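Citrate synthase (Metallosphaera sedula, PDB 6ABW) probably catalyses the condensation of acetyl-CoA with oxaloacetate and water to give citrate and coenzyme A, a step of the tricarboxylic acid cycle. Local coordinates at residues M63-L68 against T127-A132; M121-A126 against S212-C217; I244-M249 against A297-E302; E251-R256 against Q305-L310. One frame throughout, in Å; residues are numbered along the deposited sequence.

Contact 1 (M63-L68 against T127-A132)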
loop_
_atom_site.group_PDB
_atom_site.type_symbol
_atom_site.label_atom_id
_atom_site.label_comp_id
_atom_site.label_asym_id
_atom_site.label_seq_id
_atom_site.Cartn_x
_atom_site.Cartn_y
_atom_site.Cartn_z
ATOM N N MET A 63 -18.537 0.931 15.012
ATOM C CA MET A 63 -17.100 0.978 14.847
ATOM C C MET A 63 -16.547 2.369 14.636
ATOM O O MET A 63 -15.489 2.689 15.108
ATOM C CB MET A 63 -16.689 0.087 13.704
ATOM C CG MET A 63 -16.988 -1.364 13.992
ATOM S SD MET A 63 -15.495 -2.289 13.600
ATOM C CE MET A 63 -15.178 -2.961 15.237
ATOM N N LEU A 64 -17.276 3.193 13.935
ATOM C CA LEU A 64 -16.797 4.560 13.629
ATOM C C LEU A 64 -17.124 5.560 14.748
ATOM O O LEU A 64 -16.402 6.494 14.923
ATOM C CB LEU A 64 -17.375 5.031 12.315
ATOM C CG LEU A 64 -16.854 4.290 11.115
ATOM C CD1 LEU A 64 -17.541 4.868 9.911
ATOM C CD2 LEU A 64 -15.370 4.394 10.956
ATOM N N TYR A 65 -18.241 5.392 15.430
ATOM C CA TYR A 65 -18.705 6.385 16.411
ATOM C C TYR A 65 -18.749 5.872 17.834
ATOM O O TYR A 65 -18.923 6.689 18.734
ATOM C CB TYR A 65 -20.057 6.918 16.061
ATOM C CG TYR A 65 -20.106 7.676 14.790
ATOM C CD1 TYR A 65 -20.324 7.029 13.610
ATOM C CD2 TYR A 65 -19.916 9.056 14.734
ATOM C CE1 TYR A 65 -20.330 7.695 12.414
ATOM C CE2 TYR A 65 -19.984 9.740 13.483
ATOM C CZ TYR A 65 -20.164 9.041 12.325
ATOM O OH TYR A 65 -20.261 9.541 10.990
ATOM N N GLY A 66 -18.613 4.562 18.043
ATOM C CA GLY A 66 -18.470 4.017 19.404
ATOM C C GLY A 66 -19.751 3.528 20.059
ATOM O O GLY A 66 -19.664 2.966 21.149
ATOM N N ASP A 67 -20.897 3.682 19.401
ATOM C CA ASP A 67 -22.162 3.159 19.872
ATOM C C ASP A 67 -23.040 2.815 18.754
ATOM O O ASP A 67 -22.887 3.342 17.660
ATOM C CB ASP A 67 -22.904 4.239 20.643
ATOM C CG ASP A 67 -22.459 4.330 22.063
ATOM O OD1 ASP A 67 -22.800 3.397 22.881
ATOM O OD2 ASP A 67 -21.822 5.356 22.359
ATOM N N LEU A 68 -24.045 1.979 19.033
ATOM C CA LEU A 68 -25.071 1.665 18.108
ATOM C C LEU A 68 -25.920 2.913 17.882
ATOM O O LEU A 68 -26.012 3.749 18.763
ATOM C CB LEU A 68 -25.946 0.512 18.550
ATOM C CG LEU A 68 -25.167 -0.810 18.607
ATOM C CD1 LEU A 68 -25.875 -1.819 19.455
ATOM C CD2 LEU A 68 -24.950 -1.329 17.191
ATOM N N THR A 127 -14.606 15.343 9.842
ATOM C CA THR A 127 -15.052 14.653 8.659
ATOM C C THR A 127 -14.441 13.233 8.432
ATOM O O THR A 127 -14.888 12.590 7.518
ATOM C CB THR A 127 -14.785 15.482 7.383
ATOM O OG1 THR A 127 -13.390 15.757 7.216
ATOM C CG2 THR A 127 -15.579 16.773 7.458
ATOM N N ASN A 128 -13.515 12.798 9.260
ATOM C CA ASN A 128 -12.858 11.472 9.077
ATOM C C ASN A 128 -13.922 10.340 8.969
ATOM O O ASN A 128 -13.860 9.455 8.066
ATOM C CB ASN A 128 -11.896 11.178 10.217
ATOM C CG ASN A 128 -10.625 11.979 10.201
ATOM O OD1 ASN A 128 -10.139 12.418 9.121
ATOM N ND2 ASN A 128 -10.031 12.171 11.372
ATOM N N ARG A 129 -14.943 10.355 9.823
ATOM C CA ARG A 129 -15.893 9.275 9.887
ATOM C C ARG A 129 -16.817 9.330 8.705
ATOM O O ARG A 129 -17.108 8.306 8.139
ATOM C CB ARG A 129 -16.598 9.245 11.247
ATOM C CG ARG A 129 -15.665 8.950 12.378
ATOM C CD ARG A 129 -16.292 9.327 13.754
ATOM N NE ARG A 129 -15.348 9.045 14.810
ATOM C CZ ARG A 129 -14.242 9.752 15.012
ATOM N NH1 ARG A 129 -13.958 10.846 14.272
ATOM N NH2 ARG A 129 -13.383 9.353 15.884
ATOM N N ASP A 130 -17.235 10.544 8.287
ATOM C CA ASP A 130 -18.023 10.694 7.074
ATOM C C ASP A 130 -17.227 10.159 5.854
ATOM O O ASP A 130 -17.829 9.564 4.953
ATOM C CB ASP A 130 -18.406 12.153 6.785
ATOM C CG ASP A 130 -19.414 12.785 7.829
ATOM O OD1 ASP A 130 -20.197 12.103 8.535
ATOM O OD2 ASP A 130 -19.421 14.047 7.895
ATOM N N ASN A 131 -15.945 10.481 5.768
ATOM C CA ASN A 131 -15.083 9.973 4.664
ATOM C C ASN A 131 -15.008 8.442 4.680
ATOM O O ASN A 131 -15.055 7.839 3.650
ATOM C CB ASN A 131 -13.670 10.574 4.749
ATOM C CG ASN A 131 -13.668 12.118 4.480
ATOM O OD1 ASN A 131 -12.734 12.843 4.867
ATOM N ND2 ASN A 131 -14.677 12.586 3.823
ATOM N N ALA A 132 -14.931 7.834 5.860
ATOM C CA ALA A 132 -14.917 6.365 5.971
ATOM C C ALA A 132 -16.235 5.714 5.525
ATOM O O ALA A 132 -16.260 4.656 4.845
ATOM C CB ALA A 132 -14.593 5.990 7.375
#
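L64 and R129 bring the two backbones together, their CA atoms 6.1 Å apart, where the last turn of helix 56-65 passes the first turn of helix 128-151. Just beyond, G66 leaves the helix with positive phi (95°), so the chain turns away and the meeting stays confined to L64 and Y65. The carbonyl of L64, close to the helix end, takes a weak hydrogen bond from R129, NE to O 2.8 Å with a bent N-H...O angle of 127°. CD of R129 lies over one face of the Y65 ring, 4.0 Å from the centroid and displaced toward the rim, a CH-pi contact, and the extended chain carries NE on to the L64 carbonyl. The guanidinium is tilted 53° against that ring, and its far end is claimed by a salt bridge from NH2 to E363 of helix 342-365. Both methyls of L64 rest against CB of A132, CD2 at 4.0 Å; A132 also packs on T355 and I359. What results is the C-terminal turn of one helix docked on the N-terminal turn of another, with helix 342-365 touching R129 and A132 as well, in the mostly helical citrate synthase fold and away from the active site.

Contact 2 (M121-A126 against S212-C217)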
loop_
_atom_site.group_PDB
_atom_site.type_symbol
_atom_site.label_atom_id
_atom_site.label_comp_id
_atom_site.label_asym_id
_atom_site.label_seq_id
_atom_site.Cartn_x
_atom_site.Cartn_y
_atom_site.Cartn_z
ATOM N N MET A 121 -8.879 12.995 0.701
ATOM C CA MET A 121 -8.861 14.288 1.399
ATOM C C MET A 121 -7.952 14.226 2.618
ATOM O O MET A 121 -7.697 13.136 3.162
ATOM C CB MET A 121 -10.285 14.639 1.879
ATOM C CG MET A 121 -11.281 14.958 0.799
ATOM S SD MET A 121 -10.828 16.526 0.030
ATOM C CE MET A 121 -11.546 17.624 1.292
ATOM N N PRO A 122 -7.518 15.388 3.134
ATOM C CA PRO A 122 -6.627 15.336 4.278
ATOM C C PRO A 122 -7.381 14.865 5.552
ATOM O O PRO A 122 -8.590 14.987 5.676
ATOM C CB PRO A 122 -6.143 16.811 4.464
ATOM C CG PRO A 122 -6.471 17.494 3.188
ATOM C CD PRO A 122 -7.600 16.739 2.528
ATOM N N TRP A 123 -6.606 14.387 6.508
ATOM C CA TRP A 123 -7.192 14.020 7.798
ATOM C C TRP A 123 -7.790 15.283 8.428
ATOM O O TRP A 123 -7.222 16.362 8.335
ATOM C CB TRP A 123 -6.125 13.396 8.662
ATOM C CG TRP A 123 -5.816 12.035 8.129
ATOM C CD1 TRP A 123 -4.941 11.684 7.150
ATOM C CD2 TRP A 123 -6.534 10.845 8.477
ATOM N NE1 TRP A 123 -5.064 10.329 6.881
ATOM C CE2 TRP A 123 -6.000 9.788 7.712
ATOM C CE3 TRP A 123 -7.540 10.572 9.416
ATOM C CZ2 TRP A 123 -6.473 8.478 7.832
ATOM C CZ3 TRP A 123 -7.987 9.271 9.544
ATOM C CH2 TRP A 123 -7.457 8.253 8.746
ATOM N N ASN A 124 -8.965 15.113 8.969
ATOM C CA ASN A 124 -9.761 16.192 9.602
ATOM C C ASN A 124 -10.717 15.565 10.626
ATOM O O ASN A 124 -11.648 14.863 10.252
ATOM C CB ASN A 124 -10.508 16.964 8.494
ATOM C CG ASN A 124 -11.286 18.097 9.072
ATOM O OD1 ASN A 124 -10.739 18.821 9.861
ATOM N ND2 ASN A 124 -12.513 18.222 8.728
ATOM N N LYS A 125 -10.513 15.819 11.916
ATOM C CA LYS A 125 -11.396 15.200 12.937
ATOM C C LYS A 125 -12.874 15.251 12.669
ATOM O O LYS A 125 -13.547 14.261 12.850
ATOM C CB LYS A 125 -11.175 15.776 14.326
ATOM C CG LYS A 125 -9.945 15.262 15.036
ATOM C CD LYS A 125 -10.050 15.572 16.541
ATOM C CE LYS A 125 -8.864 15.003 17.317
ATOM N NZ LYS A 125 -9.234 13.793 18.125
ATOM N N ALA A 126 -13.407 16.381 12.196
ATOM C CA ALA A 126 -14.842 16.528 11.950
ATOM C C ALA A 126 -15.430 15.709 10.806
ATOM O O ALA A 126 -16.586 15.413 10.825
ATOM C CB ALA A 126 -15.229 17.978 11.703
ATOM N N SER A 212 -1.283 10.067 4.863
ATOM C CA SER A 212 -1.872 9.678 3.575
ATOM C C SER A 212 -3.392 9.494 3.748
ATOM O O SER A 212 -3.854 9.049 4.784
ATOM C CB SER A 212 -1.182 8.426 3.011
ATOM O OG SER A 212 -1.673 8.210 1.671
ATOM N N ASP A 213 -4.172 9.861 2.728
ATOM C CA ASP A 213 -5.632 9.778 2.808
ATOM C C ASP A 213 -6.161 8.345 3.060
ATOM O O ASP A 213 -5.477 7.361 2.824
ATOM C CB ASP A 213 -6.283 10.377 1.590
ATOM C CG ASP A 213 -5.947 9.632 0.290
ATOM O OD1 ASP A 213 -6.613 8.618 0.010
ATOM O OD2 ASP A 213 -5.050 10.039 -0.458
ATOM N N ILE A 214 -7.336 8.300 3.642
ATOM C CA ILE A 214 -7.950 7.038 3.999
ATOM C C ILE A 214 -8.082 6.010 2.871
ATOM O O ILE A 214 -7.977 4.815 3.101
ATOM C CB ILE A 214 -9.281 7.295 4.773
ATOM C CG1 ILE A 214 -9.624 6.080 5.597
ATOM C CG2 ILE A 214 -10.380 7.721 3.815
ATOM C CD1 ILE A 214 -10.571 6.407 6.774
ATOM N N TYR A 215 -8.321 6.452 1.638
ATOM C CA TYR A 215 -8.349 5.546 0.539
ATOM C C TYR A 215 -6.981 4.862 0.286
ATOM O O TYR A 215 -6.954 3.640 0.025
ATOM C CB TYR A 215 -8.805 6.235 -0.740
ATOM C CG TYR A 215 -10.294 6.596 -0.727
ATOM C CD1 TYR A 215 -10.722 7.772 -0.170
ATOM C CD2 TYR A 215 -11.262 5.750 -1.255
ATOM C CE1 TYR A 215 -12.081 8.123 -0.117
ATOM C CE2 TYR A 215 -12.589 6.102 -1.267
ATOM C CZ TYR A 215 -13.018 7.281 -0.664
ATOM O OH TYR A 215 -14.396 7.626 -0.623
ATOM N N SER A 216 -5.883 5.626 0.425
ATOM C CA SER A 216 -4.524 5.107 0.263
ATOM C C SER A 216 -4.163 4.173 1.423
ATOM O O SER A 216 -3.424 3.235 1.189
ATOM C CB SER A 216 -3.474 6.200 0.081
ATOM O OG SER A 216 -3.470 6.530 -1.311
ATOM N N CYS A 217 -4.703 4.426 2.618
ATOM C CA CYS A 217 -4.578 3.460 3.707
ATOM C C CYS A 217 -5.182 2.106 3.315
ATOM O O CYS A 217 -4.545 1.074 3.521
ATOM C CB CYS A 217 -5.155 4.008 5.013
ATOM S SG CYS A 217 -4.321 5.508 5.575
HETATM O O HOH W 1 -8.525 10.879 4.535
#
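W123 turns the edge of its indole to S212 and C217, pointing NE1 almost straight at the carbonyl oxygen of S212. The hydrogen bond from NE1 of W123 to O of S212 is 2.7 Å long with an N-H...O angle of 170°. The acceptor lies in the indole plane, yet seen from the carbonyl the donor stands above the peptide plane, 48° out of it. Farther round this edge, CZ2 of W123 comes 4.3 Å from SG of C217. CH2 of W123 touches CD1 of I214 at 4.1 Å, the isoleucine side chain running roughly at right angles to the tryptophan. M121 approaches through its backbone: its O sits 3.5 Å from CB of D213 and receives a hydrogen bond from a water that in turn accepts from N of I214. D213 is the N-cap of helix 214-225, with N of S216 to OD1 of D213 at 3.1 Å; S116 also bonds OD1, and K226 of the second subunit forms a salt bridge with OD2. Backbone N-H groups at the helix start are thus supplied by an aspartate and a water, while one indole N-H fixes the loop to the carbonyl just ahead of the cap.

Contact 3 (I244-M249 against A297-E302)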
loop_
_atom_site.group_PDB
_atom_site.type_symbol
_atom_site.label_atom_id
_atom_site.label_comp_id
_atom_site.label_asym_id
_atom_site.label_seq_id
_atom_site.Cartn_x
_atom_site.Cartn_y
_atom_site.Cartn_z
ATOM N N ILE A 244 -12.981 -32.803 -2.903
ATOM C CA ILE A 244 -13.782 -33.954 -2.442
ATOM C C ILE A 244 -14.934 -34.214 -3.437
ATOM O O ILE A 244 -15.132 -35.374 -3.865
ATOM C CB ILE A 244 -14.275 -33.754 -1.001
ATOM C CG1 ILE A 244 -13.103 -33.739 -0.042
ATOM C CG2 ILE A 244 -15.287 -34.829 -0.617
ATOM C CD1 ILE A 244 -13.429 -33.131 1.288
ATOM N N GLY A 245 -15.642 -33.175 -3.871
ATOM C CA GLY A 245 -16.605 -33.313 -4.955
ATOM C C GLY A 245 -17.963 -33.804 -4.582
ATOM O O GLY A 245 -18.950 -33.198 -4.949
ATOM N N GLU A 246 -18.054 -34.883 -3.808
ATOM C CA GLU A 246 -19.335 -35.525 -3.417
ATOM C C GLU A 246 -19.246 -35.968 -1.946
ATOM O O GLU A 246 -18.159 -36.404 -1.531
ATOM C CB GLU A 246 -19.585 -36.776 -4.257
ATOM C CG GLU A 246 -19.666 -36.538 -5.746
ATOM C CD GLU A 246 -20.907 -35.738 -6.152
ATOM O OE1 GLU A 246 -21.870 -35.727 -5.359
ATOM O OE2 GLU A 246 -20.941 -35.117 -7.265
ATOM N N PRO A 247 -20.320 -35.800 -1.176
ATOM C CA PRO A 247 -20.247 -36.115 0.249
ATOM C C PRO A 247 -19.754 -37.526 0.629
ATOM O O PRO A 247 -19.018 -37.717 1.630
ATOM C CB PRO A 247 -21.707 -35.969 0.728
ATOM C CG PRO A 247 -22.279 -34.964 -0.210
ATOM C CD PRO A 247 -21.647 -35.233 -1.537
ATOM N N ASP A 248 -20.160 -38.494 -0.179
ATOM C CA ASP A 248 -19.717 -39.901 0.042
ATOM C C ASP A 248 -18.213 -40.136 -0.188
ATOM O O ASP A 248 -17.701 -41.233 0.103
ATOM C CB ASP A 248 -20.554 -40.892 -0.822
ATOM C CG ASP A 248 -22.053 -40.900 -0.454
ATOM O OD1 ASP A 248 -22.417 -40.449 0.685
ATOM O OD2 ASP A 248 -22.875 -41.354 -1.334
ATOM N N MET A 249 -17.494 -39.125 -0.681
ATOM C CA MET A 249 -16.059 -39.202 -0.850
ATOM C C MET A 249 -15.251 -38.577 0.267
ATOM O O MET A 249 -14.020 -38.577 0.184
ATOM C CB MET A 249 -15.656 -38.476 -2.131
ATOM C CG MET A 249 -16.425 -38.835 -3.348
ATOM S SD MET A 249 -15.831 -40.376 -3.999
ATOM C CE MET A 249 -17.429 -41.126 -4.048
ATOM N N ALA A 297 -24.501 -25.930 -4.097
ATOM C CA ALA A 297 -24.248 -25.327 -2.802
ATOM C C ALA A 297 -24.531 -26.294 -1.662
ATOM O O ALA A 297 -23.784 -26.352 -0.690
ATOM C CB ALA A 297 -25.041 -24.040 -2.627
ATOM N N ARG A 298 -25.587 -27.093 -1.800
ATOM C CA ARG A 298 -26.004 -28.038 -0.745
ATOM C C ARG A 298 -24.931 -29.119 -0.573
ATOM O O ARG A 298 -24.609 -29.494 0.543
ATOM C CB ARG A 298 -27.347 -28.695 -1.116
ATOM C CG ARG A 298 -27.987 -29.473 0.029
ATOM C CD ARG A 298 -29.097 -30.376 -0.513
ATOM N NE ARG A 298 -30.005 -30.851 0.535
ATOM C CZ ARG A 298 -30.946 -31.802 0.384
ATOM N NH1 ARG A 298 -31.713 -32.137 1.421
ATOM N NH2 ARG A 298 -31.128 -32.435 -0.782
ATOM N N LYS A 299 -24.407 -29.609 -1.688
ATOM C CA LYS A 299 -23.389 -30.610 -1.715
ATOM C C LYS A 299 -22.135 -30.151 -0.931
ATOM O O LYS A 299 -21.562 -30.924 -0.104
ATOM C CB LYS A 299 -23.088 -30.873 -3.192
ATOM C CG LYS A 299 -22.204 -32.008 -3.555
ATOM C CD LYS A 299 -21.921 -32.013 -5.062
ATOM C CE LYS A 299 -20.995 -30.855 -5.481
ATOM N NZ LYS A 299 -20.245 -31.153 -6.745
ATOM N N TYR A 300 -21.712 -28.904 -1.171
ATOM C CA TYR A 300 -20.531 -28.350 -0.474
ATOM C C TYR A 300 -20.763 -28.182 1.009
ATOM O O TYR A 300 -19.858 -28.448 1.770
ATOM C CB TYR A 300 -20.055 -27.070 -1.187
ATOM C CG TYR A 300 -19.478 -27.348 -2.558
ATOM C CD1 TYR A 300 -18.571 -28.405 -2.792
ATOM C CD2 TYR A 300 -19.882 -26.612 -3.652
ATOM C CE1 TYR A 300 -18.071 -28.668 -4.062
ATOM C CE2 TYR A 300 -19.353 -26.846 -4.921
ATOM C CZ TYR A 300 -18.416 -27.850 -5.105
ATOM O OH TYR A 300 -17.859 -28.112 -6.335
ATOM N N PHE A 301 -21.946 -27.787 1.419
ATOM C CA PHE A 301 -22.330 -27.633 2.798
ATOM C C PHE A 301 -22.293 -29.007 3.471
ATOM O O PHE A 301 -21.722 -29.152 4.527
ATOM C CB PHE A 301 -23.718 -26.998 3.004
ATOM C CG PHE A 301 -24.150 -26.970 4.439
ATOM C CD1 PHE A 301 -23.579 -26.078 5.333
ATOM C CD2 PHE A 301 -25.079 -27.882 4.929
ATOM C CE1 PHE A 301 -23.948 -26.020 6.681
ATOM C CE2 PHE A 301 -25.407 -27.895 6.307
ATOM C CZ PHE A 301 -24.856 -26.951 7.174
ATOM N N GLU A 302 -22.783 -30.026 2.757
ATOM C CA GLU A 302 -22.779 -31.410 3.292
ATOM C C GLU A 302 -21.387 -31.941 3.409
ATOM O O GLU A 302 -21.065 -32.585 4.376
ATOM C CB GLU A 302 -23.634 -32.335 2.410
ATOM C CG GLU A 302 -25.108 -31.934 2.504
ATOM C CD GLU A 302 -26.087 -32.894 1.805
ATOM O OE1 GLU A 302 -25.607 -33.923 1.235
ATOM O OE2 GLU A 302 -27.336 -32.599 1.821
#
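K299 reaches from helix 295-315 to G245, E246 and P247 in the loop after helix 233-244. From CB the chain first extends, CG lying anti to the backbone N (chi1 -171°), and CG of K299 meets CD of P247 at 3.8 Å. CD of K299 lies against the carboxylate of E246, 3.7 Å from OE1, and close to the carbonyl oxygen of G245. A bend at chi3 (71°) then folds CE back over the rim of one face of the neighbouring Y300 ring. At the tip, NZ of K299 gives a weak hydrogen bond to O of G245, 3.0 Å away, and stands 4.1 Å from OE2 of E246, beyond salt-bridge range; D296 offers a further, weak and long ion pair. One turn on, CG of P247 rests on E302, 3.8 Å from OE1. The lysine's methylenes thus do most of the touching, and its ammonium has one weak bond across the contact, to the G245 carbonyl. With two carboxylates near but not in direct contact, that ammonium probably gains a diffuse electrostatic stabilisation at this surface contact.

Contact 4 (E251-R256 against Q305-L310)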
loop_
_atom_site.group_PDB
_atom_site.type_symbol
_atom_site.label_atom_id
_atom_site.label_comp_id
_atom_site.label_asym_id
_atom_site.label_seq_id
_atom_site.Cartn_x
_atom_site.Cartn_y
_atom_site.Cartn_z
ATOM N N GLU A 251 -14.827 -39.093 3.633
ATOM C CA GLU A 251 -14.024 -39.946 4.515
ATOM C C GLU A 251 -12.750 -40.420 3.875
ATOM O O GLU A 251 -11.685 -40.388 4.490
ATOM C CB GLU A 251 -14.809 -41.174 4.974
ATOM C CG GLU A 251 -15.725 -40.827 6.114
ATOM C CD GLU A 251 -16.499 -42.021 6.741
ATOM O OE1 GLU A 251 -16.160 -43.252 6.491
ATOM O OE2 GLU A 251 -17.418 -41.649 7.550
ATOM N N SER A 252 -12.847 -40.823 2.607
ATOM C CA SER A 252 -11.671 -41.256 1.864
ATOM C C SER A 252 -10.628 -40.147 1.671
ATOM O O SER A 252 -9.426 -40.388 1.907
ATOM C CB SER A 252 -12.058 -41.913 0.503
ATOM O OG SER A 252 -10.911 -42.127 -0.296
ATOM N N TRP A 253 -11.080 -38.950 1.282
ATOM C CA TRP A 253 -10.211 -37.819 1.183
ATOM C C TRP A 253 -9.511 -37.537 2.535
ATOM O O TRP A 253 -8.311 -37.265 2.561
ATOM C CB TRP A 253 -10.981 -36.612 0.710
ATOM C CG TRP A 253 -10.186 -35.362 0.507
ATOM C CD1 TRP A 253 -9.695 -34.882 -0.676
ATOM C CD2 TRP A 253 -9.873 -34.382 1.512
ATOM N NE1 TRP A 253 -9.015 -33.705 -0.449
ATOM C CE2 TRP A 253 -9.136 -33.369 0.881
ATOM C CE3 TRP A 253 -10.137 -34.277 2.910
ATOM C CZ2 TRP A 253 -8.688 -32.240 1.559
ATOM C CZ3 TRP A 253 -9.673 -33.155 3.588
ATOM C CH2 TRP A 253 -8.932 -32.155 2.929
ATOM N N PHE A 254 -10.283 -37.570 3.585
ATOM C CA PHE A 254 -9.750 -37.262 4.956
ATOM C C PHE A 254 -8.728 -38.356 5.322
ATOM O O PHE A 254 -7.633 -38.029 5.797
ATOM C CB PHE A 254 -10.864 -37.239 5.990
ATOM C CG PHE A 254 -10.435 -36.743 7.361
ATOM C CD1 PHE A 254 -10.399 -35.388 7.674
ATOM C CD2 PHE A 254 -10.149 -37.629 8.363
ATOM C CE1 PHE A 254 -9.996 -34.948 8.982
ATOM C CE2 PHE A 254 -9.815 -37.197 9.647
ATOM C CZ PHE A 254 -9.721 -35.856 9.944
ATOM N N LYS A 255 -9.064 -39.631 5.079
ATOM C CA LYS A 255 -8.079 -40.743 5.317
ATOM C C LYS A 255 -6.750 -40.560 4.579
ATOM O O LYS A 255 -5.635 -40.633 5.160
ATOM C CB LYS A 255 -8.736 -42.086 5.039
ATOM C CG LYS A 255 -7.833 -43.316 5.289
ATOM C CD LYS A 255 -7.160 -43.301 6.660
ATOM C CE LYS A 255 -6.292 -44.548 6.898
ATOM N NZ LYS A 255 -7.136 -45.666 7.314
ATOM N N ARG A 256 -6.840 -40.229 3.303
ATOM C CA ARG A 256 -5.678 -40.072 2.444
ATOM C C ARG A 256 -4.857 -38.800 2.708
ATOM O O ARG A 256 -3.666 -38.880 2.931
ATOM C CB ARG A 256 -6.140 -40.226 0.958
ATOM C CG ARG A 256 -6.862 -41.604 0.666
ATOM C CD ARG A 256 -7.692 -41.674 -0.644
ATOM N NE ARG A 256 -7.307 -40.588 -1.539
ATOM C CZ ARG A 256 -8.079 -39.551 -1.923
ATOM N NH1 ARG A 256 -7.530 -38.586 -2.655
ATOM N NH2 ARG A 256 -9.387 -39.470 -1.646
ATOM N N GLN A 305 -19.776 -30.092 6.410
ATOM C CA GLN A 305 -20.293 -30.588 7.683
ATOM C C GLN A 305 -19.635 -31.959 8.078
ATOM O O GLN A 305 -19.264 -32.183 9.239
ATOM C CB GLN A 305 -21.838 -30.606 7.700
ATOM C CG GLN A 305 -22.417 -31.123 9.007
ATOM C CD GLN A 305 -23.754 -30.460 9.416
ATOM O OE1 GLN A 305 -23.970 -30.167 10.603
ATOM N NE2 GLN A 305 -24.607 -30.184 8.437
ATOM N N LYS A 306 -19.462 -32.826 7.108
ATOM C CA LYS A 306 -18.806 -34.121 7.353
ATOM C C LYS A 306 -17.333 -33.934 7.709
ATOM O O LYS A 306 -16.813 -34.568 8.650
ATOM C CB LYS A 306 -18.907 -34.983 6.098
ATOM C CG LYS A 306 -18.373 -36.387 6.281
ATOM C CD LYS A 306 -18.829 -37.112 7.584
ATOM C CE LYS A 306 -18.271 -38.540 7.617
ATOM N NZ LYS A 306 -18.950 -39.343 8.679
ATOM N N LEU A 307 -16.637 -33.045 6.989
ATOM C CA LEU A 307 -15.238 -32.711 7.380
ATOM C C LEU A 307 -15.121 -32.103 8.744
ATOM O O LEU A 307 -14.143 -32.366 9.519
ATOM C CB LEU A 307 -14.587 -31.777 6.366
ATOM C CG LEU A 307 -13.802 -32.323 5.247
ATOM C CD1 LEU A 307 -13.194 -31.154 4.441
ATOM C CD2 LEU A 307 -12.729 -33.337 5.724
ATOM N N GLU A 308 -16.090 -31.282 9.119
ATOM C CA GLU A 308 -16.042 -30.702 10.439
ATOM C C GLU A 308 -16.105 -31.805 11.502
ATOM O O GLU A 308 -15.377 -31.791 12.498
ATOM C CB GLU A 308 -17.262 -29.750 10.617
ATOM C CG GLU A 308 -17.333 -29.118 12.030
ATOM C CD GLU A 308 -18.619 -28.329 12.310
ATOM O OE1 GLU A 308 -19.611 -28.315 11.538
ATOM O OE2 GLU A 308 -18.618 -27.744 13.383
ATOM N N GLU A 309 -16.988 -32.760 11.287
ATOM C CA GLU A 309 -17.154 -33.882 12.240
ATOM C C GLU A 309 -15.866 -34.691 12.344
ATOM O O GLU A 309 -15.348 -34.988 13.432
ATOM C CB GLU A 309 -18.284 -34.837 11.784
ATOM C CG GLU A 309 -18.530 -35.927 12.817
ATOM C CD GLU A 309 -19.861 -36.660 12.662
ATOM O OE1 GLU A 309 -20.061 -37.300 11.584
ATOM O OE2 GLU A 309 -20.684 -36.639 13.639
ATOM N N LEU A 310 -15.353 -35.062 11.183
ATOM C CA LEU A 310 -14.030 -35.783 11.143
ATOM C C LEU A 310 -12.919 -34.979 11.803
ATOM O O LEU A 310 -12.119 -35.499 12.619
ATOM C CB LEU A 310 -13.636 -36.141 9.706
ATOM C CG LEU A 310 -14.608 -37.074 8.965
ATOM C CD1 LEU A 310 -14.216 -37.236 7.507
ATOM C CD2 LEU A 310 -14.670 -38.424 9.627
#
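F254 and L310 carry most of the apolar packing between helices 250-260 and 295-315, whose axes here lie 10.5 Å apart and cross at -42°. CB of L310 sits squarely over the centre of the F254 ring, 3.7 Å from the centroid and only 3° off its normal, a CH-pi contact; CD1 of the same leucine reaches back to CB of F254. With CG anti to the backbone N (chi1 -172°), F254 extends toward the partner helix. CD2 of L307 touches both aromatic side chains, CD1 of F254 and CZ3 of W253, each at 3.7 Å, while the indole NE1 is hydrogen-bonded elsewhere, to E243. The charged interaction lies at the exposed margin. E251 accepts from K306 on the anti lone pair of OE2, NZ to OE2 3.0 Å, in a salt bridge, and a longer one from NZ of K306 to OE1 of E309 (3.7 Å) extends this into a three-residue network. An apolar centre with charges at its margin thus joins two obliquely crossing helices beside the acetyl-CoA site: the side chain of L307 is about 4 Å from that of acetyl-CoA-binding L265, and the side chain of F254 about 8 Å from the bound acetyl-CoA.

The four contacts form two pairs at opposite sides of the chain's centre. Contacts 1 and 2 have centres 13 Å apart and touch directly, through N128 against W123 and A132 against I214; both also reach the second subunit. Contacts 3 and 4, centres 11 Å apart, share helix 295-315 and meet where I244 packs on W253 and L307. Between the pairs the centres lie 42 to 48 Å apart with no touch. Along the chain each pair interleaves its own segments, and the first pair closes before the second opens. One end of this mostly helical subunit thus ties its helices together near the dimer partner; at the other, contact 4 lies beside the acetyl-CoA site and contact 3 on the adjoining surface.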